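Local coordinates for putative transcriptional regulator (Bacillus cytotoxicus NVH 391-98, PDB 3K4H), which probably regulates transcription as a LacI-family repressor-like protein, its two-lobed sensor core holding a glucose-containing glycan in the cleft, at residues T8-L13 and R68-I73; Q133-G138 and T194-T199; F216-D221 and R281-G286; K166-H171 and E184-L189. All coordinates share one frame; numbering follows the deposited sequence.

Contact 1 of 4, residues T8-L13 and R68-I73; sequences TKTLGL and RQIGGI
I70 lies across the start of the strand at 10-13, and its two branches do different jobs. I70 CG1 lies beside the backbone N (chi1 -53°), which leaves CG2 anti to it, and I70 CG2 sits 3.6 Å from G12 N, close to the backbone where G12 has no side chain, while the other branch carries I70 CD1 to 4.1 Å from T10 CB. On the same side as I70, I73 brings its CG2 to 3.8 Å from G12 O. L11 projects to the opposite side of the sheet and sets CD2 at 3.9 Å from G72 O. The two segments run parallel as neighbouring inner strands of the Rossmann-like sheet of the N-terminal lobe, where helix 54-66 covers I70 and I73 and helix 247-264 covers L11. G12 N donates a nearly straight bond (166°) to G72 O, 2.8 Å long. One step earlier, G71 N bonds to T10 O at 3.2 Å. Beyond the sheet, where the chain is exposed, the side chains of T8 and Q69 cross obliquely; bent at chi2 (-48°), Q69 turns its amide so that OE1 receives a weak hydrogen bond from T8 OG1 at 3.3 Å.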
loop_
_atom_site.group_PDB
_atom_site.type_symbol
_atom_site.label_atom_id
_atom_site.label_comp_id
_atom_site.label_asym_id
_atom_site.label_seq_id
_atom_site.Cartn_x
_atom_site.Cartn_y
_atom_site.Cartn_z
ATOM N N THR A 8 8.714 22.538 -23.521
ATOM C CA THR A 8 9.170 23.220 -22.322
ATOM C C THR A 8 9.016 22.349 -21.123
ATOM O O THR A 8 7.998 21.724 -20.962
ATOM C CB THR A 8 8.422 24.465 -22.091
ATOM O OG1 THR A 8 7.695 24.781 -23.278
ATOM C CG2 THR A 8 9.405 25.554 -21.801
ATOM N N LYS A 9 10.020 22.259 -20.283
ATOM C CA LYS A 9 9.784 21.419 -19.173
ATOM C C LYS A 9 9.564 22.234 -17.968
ATOM O O LYS A 9 10.463 22.783 -17.405
ATOM C CB LYS A 9 11.034 20.639 -18.949
ATOM C CG LYS A 9 12.093 20.983 -19.885
ATOM C CD LYS A 9 12.650 19.749 -20.441
ATOM C CE LYS A 9 13.919 19.424 -19.758
ATOM N NZ LYS A 9 14.401 18.070 -20.011
ATOM N N THR A 10 8.342 22.210 -17.515
ATOM C CA THR A 10 7.998 22.859 -16.324
ATOM C C THR A 10 6.968 21.938 -15.852
ATOM O O THR A 10 6.305 21.358 -16.635
ATOM C CB THR A 10 7.443 24.185 -16.642
ATOM O OG1 THR A 10 8.324 24.816 -17.551
ATOM C CG2 THR A 10 7.408 24.999 -15.466
ATOM N N LEU A 11 6.803 21.840 -14.557
ATOM C CA LEU A 11 5.809 20.992 -13.989
ATOM C C LEU A 11 4.899 21.868 -13.243
ATOM O O LEU A 11 5.303 22.807 -12.661
ATOM C CB LEU A 11 6.442 20.033 -13.037
ATOM C CG LEU A 11 7.407 19.203 -13.821
ATOM C CD1 LEU A 11 7.967 18.142 -12.996
ATOM C CD2 LEU A 11 6.647 18.649 -14.930
ATOM N N GLY A 12 3.642 21.553 -13.293
ATOM C CA GLY A 12 2.643 22.322 -12.614
ATOM C C GLY A 12 2.277 21.704 -11.296
ATOM O O GLY A 12 2.229 20.474 -11.144
ATOM N N LEU A 13 2.010 22.575 -10.333
ATOM C CA LEU A 13 1.619 22.124 -9.029
ATOM C C LEU A 13 0.236 22.641 -8.775
ATOM O O LEU A 13 -0.047 23.809 -9.056
ATOM C CB LEU A 13 2.582 22.651 -7.980
ATOM C CG LEU A 13 4.070 22.467 -8.215
ATOM C CD1 LEU A 13 4.823 23.080 -7.054
ATOM C CD2 LEU A 13 4.471 20.990 -8.415
ATOM N N ARG A 68 0.180 25.258 -23.549
ATOM C CA ARG A 68 1.188 24.361 -24.151
ATOM C C ARG A 68 2.614 24.551 -23.608
ATOM O O ARG A 68 3.584 24.117 -24.242
ATOM C CB ARG A 68 1.239 24.461 -25.679
ATOM C CG ARG A 68 -0.051 24.732 -26.387
ATOM C CD ARG A 68 -0.967 23.545 -26.349
ATOM N NE ARG A 68 -2.075 23.752 -27.276
ATOM C CZ ARG A 68 -3.352 23.874 -26.921
ATOM N NH1 ARG A 68 -4.275 24.057 -27.863
ATOM N NH2 ARG A 68 -3.706 23.790 -25.641
ATOM N N GLN A 69 2.740 25.172 -22.437
ATOM C CA GLN A 69 4.043 25.401 -21.828
ATOM C C GLN A 69 4.306 24.428 -20.690
ATOM O O GLN A 69 5.472 24.181 -20.351
ATOM C CB GLN A 69 4.175 26.844 -21.316
ATOM C CG GLN A 69 3.835 27.966 -22.333
ATOM C CD GLN A 69 4.510 27.770 -23.677
ATOM O OE1 GLN A 69 5.684 27.371 -23.754
ATOM N NE2 GLN A 69 3.771 28.029 -24.750
ATOM N N ILE A 70 3.246 23.872 -20.094
ATOM C CA ILE A 70 3.414 22.912 -18.988
ATOM C C ILE A 70 3.390 21.467 -19.522
ATOM O O ILE A 70 2.464 21.065 -20.234
ATOM C CB ILE A 70 2.355 23.115 -17.861
ATOM C CG1 ILE A 70 2.309 24.571 -17.352
ATOM C CG2 ILE A 70 2.592 22.177 -16.723
ATOM C CD1 ILE A 70 3.641 25.361 -17.450
ATOM N N GLY A 71 4.433 20.709 -19.199
ATOM C CA GLY A 71 4.582 19.348 -19.657
ATOM C C GLY A 71 3.811 18.356 -18.808
ATOM O O GLY A 71 3.396 17.301 -19.306
ATOM N N GLY A 72 3.604 18.671 -17.535
ATOM C CA GLY A 72 2.963 17.717 -16.635
ATOM C C GLY A 72 2.486 18.421 -15.392
ATOM O O GLY A 72 2.893 19.560 -15.143
ATOM N N ILE A 73 1.622 17.766 -14.607
ATOM C CA ILE A 73 1.037 18.413 -13.427
ATOM C C ILE A 73 1.058 17.457 -12.261
ATOM O O ILE A 73 0.716 16.281 -12.431
ATOM C CB ILE A 73 -0.417 18.820 -13.693
ATOM C CG1 ILE A 73 -0.486 19.991 -14.681
ATOM C CG2 ILE A 73 -1.120 19.159 -12.417
ATOM C CD1 ILE A 73 -1.902 20.436 -15.049
#

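Contact 2 of 4, residues Q133-G138 and T194-T199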
loop_
_atom_site.group_PDB
_atom_site.type_symbol
_atom_site.label_atom_id
_atom_site.label_comp_id
_atom_site.label_asym_id
_atom_site.label_seq_id
_atom_site.Cartn_x
_atom_site.Cartn_y
_atom_site.Cartn_z
ATOM N N GLN A 133 -11.932 5.005 24.757
ATOM C CA GLN A 133 -12.753 6.112 24.291
ATOM C C GLN A 133 -11.794 7.045 23.556
ATOM O O GLN A 133 -11.114 7.905 24.148
ATOM C CB GLN A 133 -13.510 6.788 25.445
ATOM C CG GLN A 133 -13.823 5.859 26.616
ATOM C CD GLN A 133 -14.925 6.365 27.543
ATOM O OE1 GLN A 133 -15.923 5.670 27.771
ATOM N NE2 GLN A 133 -14.748 7.566 28.094
ATOM N N ILE A 134 -11.724 6.817 22.248
ATOM C CA ILE A 134 -10.711 7.393 21.376
ATOM C C ILE A 134 -11.433 8.192 20.295
ATOM O O ILE A 134 -12.347 7.678 19.659
ATOM C CB ILE A 134 -9.866 6.265 20.763
ATOM C CG1 ILE A 134 -9.226 5.421 21.879
ATOM C CG2 ILE A 134 -8.827 6.806 19.788
ATOM C CD1 ILE A 134 -8.817 4.024 21.458
ATOM N N ALA A 135 -11.046 9.454 20.134
ATOM C CA ALA A 135 -11.635 10.366 19.164
ATOM C C ALA A 135 -10.675 10.683 18.028
ATOM O O ALA A 135 -9.445 10.568 18.168
ATOM C CB ALA A 135 -12.057 11.669 19.834
ATOM N N PHE A 136 -11.270 11.121 16.915
ATOM C CA PHE A 136 -10.588 11.347 15.658
ATOM C C PHE A 136 -10.943 12.752 15.287
ATOM O O PHE A 136 -12.111 13.150 15.414
ATOM C CB PHE A 136 -11.165 10.373 14.638
ATOM C CG PHE A 136 -10.881 10.719 13.219
ATOM C CD1 PHE A 136 -9.828 10.108 12.547
ATOM C CD2 PHE A 136 -11.679 11.631 12.543
ATOM C CE1 PHE A 136 -9.553 10.427 11.223
ATOM C CE2 PHE A 136 -11.423 11.975 11.220
ATOM C CZ PHE A 136 -10.364 11.377 10.547
ATOM N N ILE A 137 -9.949 13.523 14.866
ATOM C CA ILE A 137 -10.177 14.868 14.376
ATOM C C ILE A 137 -9.441 15.028 13.068
ATOM O O ILE A 137 -8.219 14.901 13.028
ATOM C CB ILE A 137 -9.616 15.929 15.290
ATOM C CG1 ILE A 137 -10.035 15.704 16.752
ATOM C CG2 ILE A 137 -10.003 17.326 14.780
ATOM C CD1 ILE A 137 -9.364 16.714 17.707
ATOM N N GLY A 138 -10.191 15.328 12.005
ATOM C CA GLY A 138 -9.599 15.503 10.702
ATOM C C GLY A 138 -9.981 16.781 10.008
ATOM O O GLY A 138 -10.669 17.633 10.589
ATOM N N THR A 194 -10.590 9.853 26.108
ATOM C CA THR A 194 -9.316 9.969 26.830
ATOM C C THR A 194 -8.087 9.999 25.896
ATOM O O THR A 194 -7.024 10.429 26.284
ATOM C CB THR A 194 -9.149 8.863 27.892
ATOM O OG1 THR A 194 -9.005 7.597 27.253
ATOM C CG2 THR A 194 -10.335 8.797 28.796
ATOM N N ALA A 195 -8.227 9.520 24.670
ATOM C CA ALA A 195 -7.168 9.672 23.671
ATOM C C ALA A 195 -7.781 10.333 22.434
ATOM O O ALA A 195 -9.011 10.261 22.231
ATOM C CB ALA A 195 -6.521 8.320 23.324
ATOM N N ILE A 196 -6.925 10.994 21.648
ATOM C CA ILE A 196 -7.311 11.715 20.445
ATOM C C ILE A 196 -6.304 11.515 19.286
ATOM O O ILE A 196 -5.094 11.675 19.458
ATOM C CB ILE A 196 -7.442 13.209 20.745
ATOM C CG1 ILE A 196 -8.575 13.462 21.754
ATOM C CG2 ILE A 196 -7.653 14.005 19.476
ATOM C CD1 ILE A 196 -8.672 14.919 22.317
HETATM N N MSE A 197 -6.806 11.165 18.102
HETATM C CA MSE A 197 -5.959 11.123 16.919
HETATM C C MSE A 197 -6.275 12.291 16.006
HETATM O O MSE A 197 -7.397 12.470 15.566
HETATM C CB MSE A 197 -6.090 9.795 16.176
HETATM C CG MSE A 197 -5.098 9.615 15.019
HETATM SE SE MSE A 197 -5.361 7.882 14.065
HETATM C CE MSE A 197 -6.678 8.493 12.753
ATOM N N ALA A 198 -5.255 13.091 15.737
ATOM C CA ALA A 198 -5.358 14.221 14.843
ATOM C C ALA A 198 -4.683 13.853 13.551
ATOM O O ALA A 198 -3.594 13.306 13.551
ATOM C CB ALA A 198 -4.688 15.391 15.457
ATOM N N THR A 199 -5.345 14.137 12.443
ATOM C CA THR A 199 -4.834 13.761 11.124
ATOM C C THR A 199 -3.801 14.761 10.587
ATOM O O THR A 199 -3.233 14.535 9.529
ATOM C CB THR A 199 -5.962 13.615 10.121
ATOM O OG1 THR A 199 -6.739 14.817 10.117
ATOM C CG2 THR A 199 -6.857 12.445 10.492
#
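The F136 ring is touched at its edge, near the ring plane, by the terminal methyl of selenomethionine M197, whose CE is 3.5 Å from F136 CD1. T199 CG2 approaches further round the ring at a slant, 3.4 Å from F136 CE1. With CG anti to the backbone N (chi1 163°), F136 leans over the neighbouring strand, and the bend of M197 at chi3 (89°) turns CE back to meet it. Helix 144-159 covers F136, and helix 115-128 packs against M197. On the other side of the sheet I137 CD1 meets I196 CG2 at 3.7 Å, and L186 of helix 176-187 lies against both isoleucines. Between the side chains runs a regular parallel pairing: A135 N bonds to A195 O, M197 N to A135 O at 2.7 Å, and I137 N to M197 O at 2.8 Å. The pairing closes with a double grip on I137 O, which takes T199 N at 3.0 Å almost in line with the carbonyl and T199 OG1 at 3.3 Å on a lone pair. At the other end T194 OG1 turns to H131 ND1. These are adjacent inner strands of a Rossmann-like lobe of the periplasmic-binding-protein type, and their C-terminal ends face the sugar cleft, with the T199 side chain about 6 Å from bound glucose.

Contact 3 of 4, residues F216-D221 and R281-G286; sequences FVVPKD and RQTCEG
P219, preceded by a cis peptide bond, brings its CA within 4.8 Å of T283 CA, and here two irregular segments meet without a hydrogen bond between them. The proline ring lies along the other backbone, with CG and CD each 3.6 Å from Q282 O. Beside it V218 and T283 run side by side and point the same way, V218 CG1 meeting T283 CG2 at 3.6 Å. T283 can offer this methyl because its OG1 is placed between N and the carbonyl carbon (chi1 40°), where it bonds to I224 O and S241 N instead. On the far side of the proline the side chain of E285 crosses the ring at about a right angle; its CB is 3.4 Å from P219 O, and its carboxylate reaches the start of K220, with OE2 3.6 Å from K220 CB. The 216-221 turn keeps its own shape: V217 N binds D221 OD2 at 2.7 Å and D221 N binds V217 O at 2.9 Å. The loops thus meet through van der Waals contact, aliphatic at V218 and T283 and carbon against oxygen around P219 and E285, whereas directional bonds go to the neighbouring sheet, which also holds E285 N through S223 OG.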
loop_
_atom_site.group_PDB
_atom_site.type_symbol
_atom_site.label_atom_id
_atom_site.label_comp_id
_atom_site.label_asym_id
_atom_site.label_seq_id
_atom_site.Cartn_x
_atom_site.Cartn_y
_atom_site.Cartn_z
ATOM N N PHE A 216 -6.274 20.957 31.516
ATOM C CA PHE A 216 -5.885 19.552 31.400
ATOM C C PHE A 216 -4.382 19.428 31.219
ATOM O O PHE A 216 -3.672 20.394 30.920
ATOM C CB PHE A 216 -6.585 18.867 30.230
ATOM C CG PHE A 216 -8.058 18.773 30.375
ATOM C CD1 PHE A 216 -8.628 17.675 30.971
ATOM C CD2 PHE A 216 -8.876 19.789 29.911
ATOM C CE1 PHE A 216 -10.022 17.599 31.100
ATOM C CE2 PHE A 216 -10.243 19.728 30.041
ATOM C CZ PHE A 216 -10.825 18.648 30.621
ATOM N N VAL A 217 -3.894 18.217 31.395
ATOM C CA VAL A 217 -2.486 17.989 31.214
ATOM C C VAL A 217 -2.328 16.881 30.227
ATOM O O VAL A 217 -2.918 15.810 30.379
ATOM C CB VAL A 217 -1.741 17.692 32.551
ATOM C CG1 VAL A 217 -0.353 17.164 32.296
ATOM C CG2 VAL A 217 -1.634 18.962 33.365
ATOM N N VAL A 218 -1.530 17.148 29.207
ATOM C CA VAL A 218 -1.137 16.093 28.291
ATOM C C VAL A 218 0.218 15.569 28.754
ATOM O O VAL A 218 1.129 16.364 28.989
ATOM C CB VAL A 218 -1.108 16.575 26.819
ATOM C CG1 VAL A 218 -0.771 15.433 25.891
ATOM C CG2 VAL A 218 -2.429 17.166 26.437
ATOM N N PRO A 219 0.354 14.236 28.894
ATOM C CA PRO A 219 -0.646 13.232 28.558
ATOM C C PRO A 219 -1.335 12.527 29.711
ATOM O O PRO A 219 -1.925 11.449 29.494
ATOM C CB PRO A 219 0.187 12.198 27.859
ATOM C CG PRO A 219 1.428 12.195 28.637
ATOM C CD PRO A 219 1.675 13.616 29.068
ATOM N N LYS A 220 -1.267 13.084 30.917
ATOM C CA LYS A 220 -1.884 12.403 32.046
ATOM C C LYS A 220 -3.400 12.310 31.857
ATOM O O LYS A 220 -3.978 11.244 32.059
ATOM C CB LYS A 220 -1.505 13.024 33.395
ATOM C CG LYS A 220 -1.951 14.449 33.609
ATOM C CD LYS A 220 -2.024 14.842 35.108
ATOM C CE LYS A 220 -0.650 14.923 35.802
ATOM N NZ LYS A 220 -0.640 15.884 36.943
ATOM N N ASP A 221 -4.029 13.409 31.445
ATOM C CA ASP A 221 -5.476 13.438 31.288
ATOM C C ASP A 221 -5.932 12.959 29.898
ATOM O O ASP A 221 -6.957 12.271 29.764
ATOM C CB ASP A 221 -6.013 14.847 31.557
ATOM C CG ASP A 221 -5.674 15.362 32.952
ATOM O OD1 ASP A 221 -5.887 14.635 33.934
ATOM O OD2 ASP A 221 -5.218 16.516 33.068
ATOM N N ARG A 281 6.617 10.470 21.092
ATOM C CA ARG A 281 7.381 11.387 21.851
ATOM C C ARG A 281 6.812 11.467 23.234
ATOM O O ARG A 281 6.872 10.540 23.969
ATOM C CB ARG A 281 7.397 12.747 21.175
ATOM C CG ARG A 281 7.731 12.716 19.702
ATOM C CD ARG A 281 8.572 13.892 19.230
ATOM N NE ARG A 281 8.108 14.495 17.991
ATOM C CZ ARG A 281 8.819 14.577 16.889
ATOM N NH1 ARG A 281 8.320 15.137 15.832
ATOM N NH2 ARG A 281 10.020 14.101 16.841
ATOM N N GLN A 282 6.293 12.613 23.594
ATOM C CA GLN A 282 5.720 12.812 24.902
ATOM C C GLN A 282 4.245 12.981 25.198
ATOM O O GLN A 282 3.907 13.365 26.257
ATOM C CB GLN A 282 6.572 13.797 25.631
ATOM C CG GLN A 282 7.874 13.151 25.866
ATOM C CD GLN A 282 9.012 14.039 25.667
ATOM O OE1 GLN A 282 9.178 14.982 26.395
ATOM N NE2 GLN A 282 9.837 13.737 24.690
ATOM N N THR A 283 3.364 12.748 24.262
ATOM C CA THR A 283 1.973 13.049 24.486
ATOM C C THR A 283 1.123 11.878 24.757
ATOM O O THR A 283 -0.045 11.968 24.685
ATOM C CB THR A 283 1.374 13.774 23.345
ATOM O OG1 THR A 283 1.863 13.231 22.136
ATOM C CG2 THR A 283 1.774 15.159 23.394
ATOM N N CYS A 284 1.722 10.757 25.050
ATOM C CA CYS A 284 0.964 9.568 25.350
ATOM C C CYS A 284 1.313 8.900 26.660
ATOM O O CYS A 284 2.451 8.768 26.995
ATOM C CB CYS A 284 1.102 8.601 24.210
ATOM S SG CYS A 284 0.190 9.119 22.904
ATOM N N GLU A 285 0.306 8.466 27.392
ATOM C CA GLU A 285 0.487 7.795 28.662
ATOM C C GLU A 285 -0.376 6.580 28.779
ATOM O O GLU A 285 -1.314 6.423 28.063
ATOM C CB GLU A 285 0.129 8.708 29.793
ATOM C CG GLU A 285 1.096 8.688 30.877
ATOM C CD GLU A 285 0.882 9.787 31.833
ATOM O OE1 GLU A 285 1.791 10.597 32.031
ATOM O OE2 GLU A 285 -0.199 9.850 32.403
ATOM N N GLY A 286 -0.034 5.705 29.694
ATOM C CA GLY A 286 -0.789 4.507 29.919
ATOM C C GLY A 286 -2.134 4.787 30.509
ATOM O O GLY A 286 -2.328 5.761 31.197
#

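Contact 4 of 4, residues K166-H171 and E184-L189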
loop_
_atom_site.group_PDB
_atom_site.type_symbol
_atom_site.label_atom_id
_atom_site.label_comp_id
_atom_site.label_asym_id
_atom_site.label_seq_id
_atom_site.Cartn_x
_atom_site.Cartn_y
_atom_site.Cartn_z
ATOM N N LYS A 166 -20.545 8.590 17.033
ATOM C CA LYS A 166 -20.558 9.640 16.033
ATOM C C LYS A 166 -19.981 10.953 16.588
ATOM O O LYS A 166 -19.438 11.772 15.835
ATOM C CB LYS A 166 -22.011 9.773 15.518
ATOM C CG LYS A 166 -22.522 11.143 15.119
ATOM C CD LYS A 166 -23.913 11.326 15.728
ATOM C CE LYS A 166 -24.862 12.180 14.859
ATOM N NZ LYS A 166 -26.297 11.958 15.270
ATOM N N GLU A 167 -20.065 11.134 17.903
ATOM C CA GLU A 167 -19.653 12.387 18.528
ATOM C C GLU A 167 -18.170 12.434 18.854
ATOM O O GLU A 167 -17.696 13.448 19.343
ATOM C CB GLU A 167 -20.548 12.793 19.731
ATOM C CG GLU A 167 -21.117 11.650 20.584
ATOM C CD GLU A 167 -22.327 10.952 19.949
ATOM O OE1 GLU A 167 -22.326 9.706 19.874
ATOM O OE2 GLU A 167 -23.280 11.650 19.533
ATOM N N TYR A 168 -17.453 11.345 18.560
ATOM C CA TYR A 168 -15.975 11.272 18.599
ATOM C C TYR A 168 -15.346 11.379 17.203
ATOM O O TYR A 168 -14.102 11.393 17.068
ATOM C CB TYR A 168 -15.498 9.952 19.230
ATOM C CG TYR A 168 -15.657 9.794 20.743
ATOM C CD1 TYR A 168 -16.294 10.767 21.521
ATOM C CD2 TYR A 168 -15.184 8.633 21.392
ATOM C CE1 TYR A 168 -16.451 10.600 22.891
ATOM C CE2 TYR A 168 -15.340 8.457 22.759
ATOM C CZ TYR A 168 -15.976 9.447 23.504
ATOM O OH TYR A 168 -16.131 9.300 24.868
ATOM N N ILE A 169 -16.138 11.617 16.189
ATOM C CA ILE A 169 -15.586 11.844 14.881
ATOM C C ILE A 169 -15.753 13.271 14.406
ATOM O O ILE A 169 -16.835 13.713 14.235
ATOM C CB ILE A 169 -16.299 10.986 13.917
ATOM C CG1 ILE A 169 -16.203 9.553 14.344
ATOM C CG2 ILE A 169 -15.675 11.075 12.622
ATOM C CD1 ILE A 169 -17.051 8.691 13.584
ATOM N N LEU A 170 -14.670 14.002 14.184
ATOM C CA LEU A 170 -14.707 15.413 13.847
ATOM C C LEU A 170 -14.061 15.837 12.577
ATOM O O LEU A 170 -12.990 15.418 12.290
ATOM C CB LEU A 170 -14.099 16.222 14.960
ATOM C CG LEU A 170 -14.874 15.942 16.204
ATOM C CD1 LEU A 170 -14.499 16.848 17.289
ATOM C CD2 LEU A 170 -16.242 16.174 15.754
ATOM N N HIS A 171 -14.736 16.637 11.792
ATOM C CA HIS A 171 -14.138 17.223 10.641
ATOM C C HIS A 171 -14.126 18.712 10.705
ATOM O O HIS A 171 -15.121 19.322 10.893
ATOM C CB HIS A 171 -14.888 16.761 9.440
ATOM C CG HIS A 171 -14.818 15.292 9.238
ATOM N ND1 HIS A 171 -13.721 14.677 8.708
ATOM C CD2 HIS A 171 -15.699 14.315 9.515
ATOM C CE1 HIS A 171 -13.932 13.381 8.659
ATOM N NE2 HIS A 171 -15.127 13.137 9.140
ATOM N N GLU A 184 -13.153 22.015 22.364
ATOM C CA GLU A 184 -14.396 22.529 22.941
ATOM C C GLU A 184 -15.506 21.483 22.820
ATOM O O GLU A 184 -16.146 21.137 23.796
ATOM C CB GLU A 184 -14.816 23.833 22.265
ATOM C CG GLU A 184 -15.879 24.572 23.020
ATOM C CD GLU A 184 -15.300 25.366 24.153
ATOM O OE1 GLU A 184 -14.098 25.703 24.082
ATOM O OE2 GLU A 184 -16.037 25.662 25.122
ATOM N N GLU A 185 -15.707 20.977 21.606
ATOM C CA GLU A 185 -16.699 19.963 21.338
ATOM C C GLU A 185 -16.473 18.692 22.149
ATOM O O GLU A 185 -17.371 18.205 22.827
ATOM C CB GLU A 185 -16.668 19.626 19.860
ATOM C CG GLU A 185 -17.723 20.296 19.036
ATOM C CD GLU A 185 -18.313 19.347 18.010
ATOM O OE1 GLU A 185 -17.651 18.348 17.660
ATOM O OE2 GLU A 185 -19.448 19.599 17.553
ATOM N N LEU A 186 -15.266 18.154 22.065
ATOM C CA LEU A 186 -14.959 16.877 22.683
ATOM C C LEU A 186 -14.975 16.938 24.202
ATOM O O LEU A 186 -15.682 16.170 24.866
ATOM C CB LEU A 186 -13.621 16.364 22.184
ATOM C CG LEU A 186 -13.613 15.767 20.781
ATOM C CD1 LEU A 186 -12.187 15.541 20.381
ATOM C CD2 LEU A 186 -14.418 14.475 20.747
HETATM N N MSE A 187 -14.212 17.870 24.748
HETATM C CA MSE A 187 -14.157 18.055 26.188
HETATM C C MSE A 187 -15.489 18.556 26.771
HETATM O O MSE A 187 -15.691 18.520 27.980
HETATM C CB MSE A 187 -12.981 18.958 26.547
HETATM C CG MSE A 187 -11.746 18.204 26.999
HETATM SE SE MSE A 187 -11.453 16.383 26.297
HETATM C CE MSE A 187 -11.037 15.580 28.042
ATOM N N GLY A 188 -16.403 18.960 25.895
ATOM C CA GLY A 188 -17.719 19.441 26.296
ATOM C C GLY A 188 -18.818 18.393 26.373
ATOM O O GLY A 188 -19.933 18.704 26.759
ATOM N N LEU A 189 -18.509 17.155 26.006
ATOM C CA LEU A 189 -19.474 16.050 26.057
ATOM C C LEU A 189 -19.647 15.553 27.480
ATOM O O LEU A 189 -18.852 15.892 28.357
ATOM C CB LEU A 189 -18.987 14.874 25.197
ATOM C CG LEU A 189 -18.737 15.027 23.690
ATOM C CD1 LEU A 189 -18.116 13.733 23.155
ATOM C CD2 LEU A 189 -20.010 15.374 22.947
#
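Edge strand 169-171 of the C-terminal lobe packs here against the end of helix 176-187, the helix that follows it in the chain, with L170 and L186 reaching toward each other tip to tip. L170 CD1 comes to 3.8 Å from L186 CG. One methyl of L186, CD2, turns toward the short 3-10 turn before the strand and sits 3.7 Å from E167 O. Y168, in that turn, starts out with its CB leading off from the helix, but its ring swings back: CG stands beside the backbone N (chi1 -73°), which brings the ring edge round to L189. There L189 CD1 lies in the ring plane, 3.6 Å from Y168 CE1, while L186 CD2 comes to the ring obliquely. L189 follows the end of the helix, tied back by its N to L186 O at 3.2 Å, and its second methyl CD2 reaches E167 CB at 4.2 Å. Further up the helix E185, bent at chi2, crosses L170 at a slant, with E185 OE1 set against both L170 methyls, nearer to CD2 than to CD1. A135 of strand 134-138 also packs on L186. No hydrogen bond crosses between the segments, so strand and helix are joined by aliphatic and ring-edge contact; E185 lies at the exposed margin, where its charge can probably stay hydrated while its carboxylate borders the leucine.

How the contacts relate
Contact 1 stands apart in the N-terminal lobe, its centre about 39 Å from that of contact 2, on the other side of the chain's centre. The other three share the C-terminal lobe. Contacts 2 and 4 meet in one sheet, with centres about 9 Å apart: F136 N lies 2.8 Å from Y168 O, and G138 N 2.8 Å from L170 O, both probable hydrogen bonds. Contact 3, about 13 Å from contact 2 between centres, meets contact 4 where F216 CE2 packs 3.7 Å from M187 CG. Bound glucose sits between the lobes, about 6 Å from the side chain of T199 in contact 2 and about 13 Å from that of I73 in contact 1.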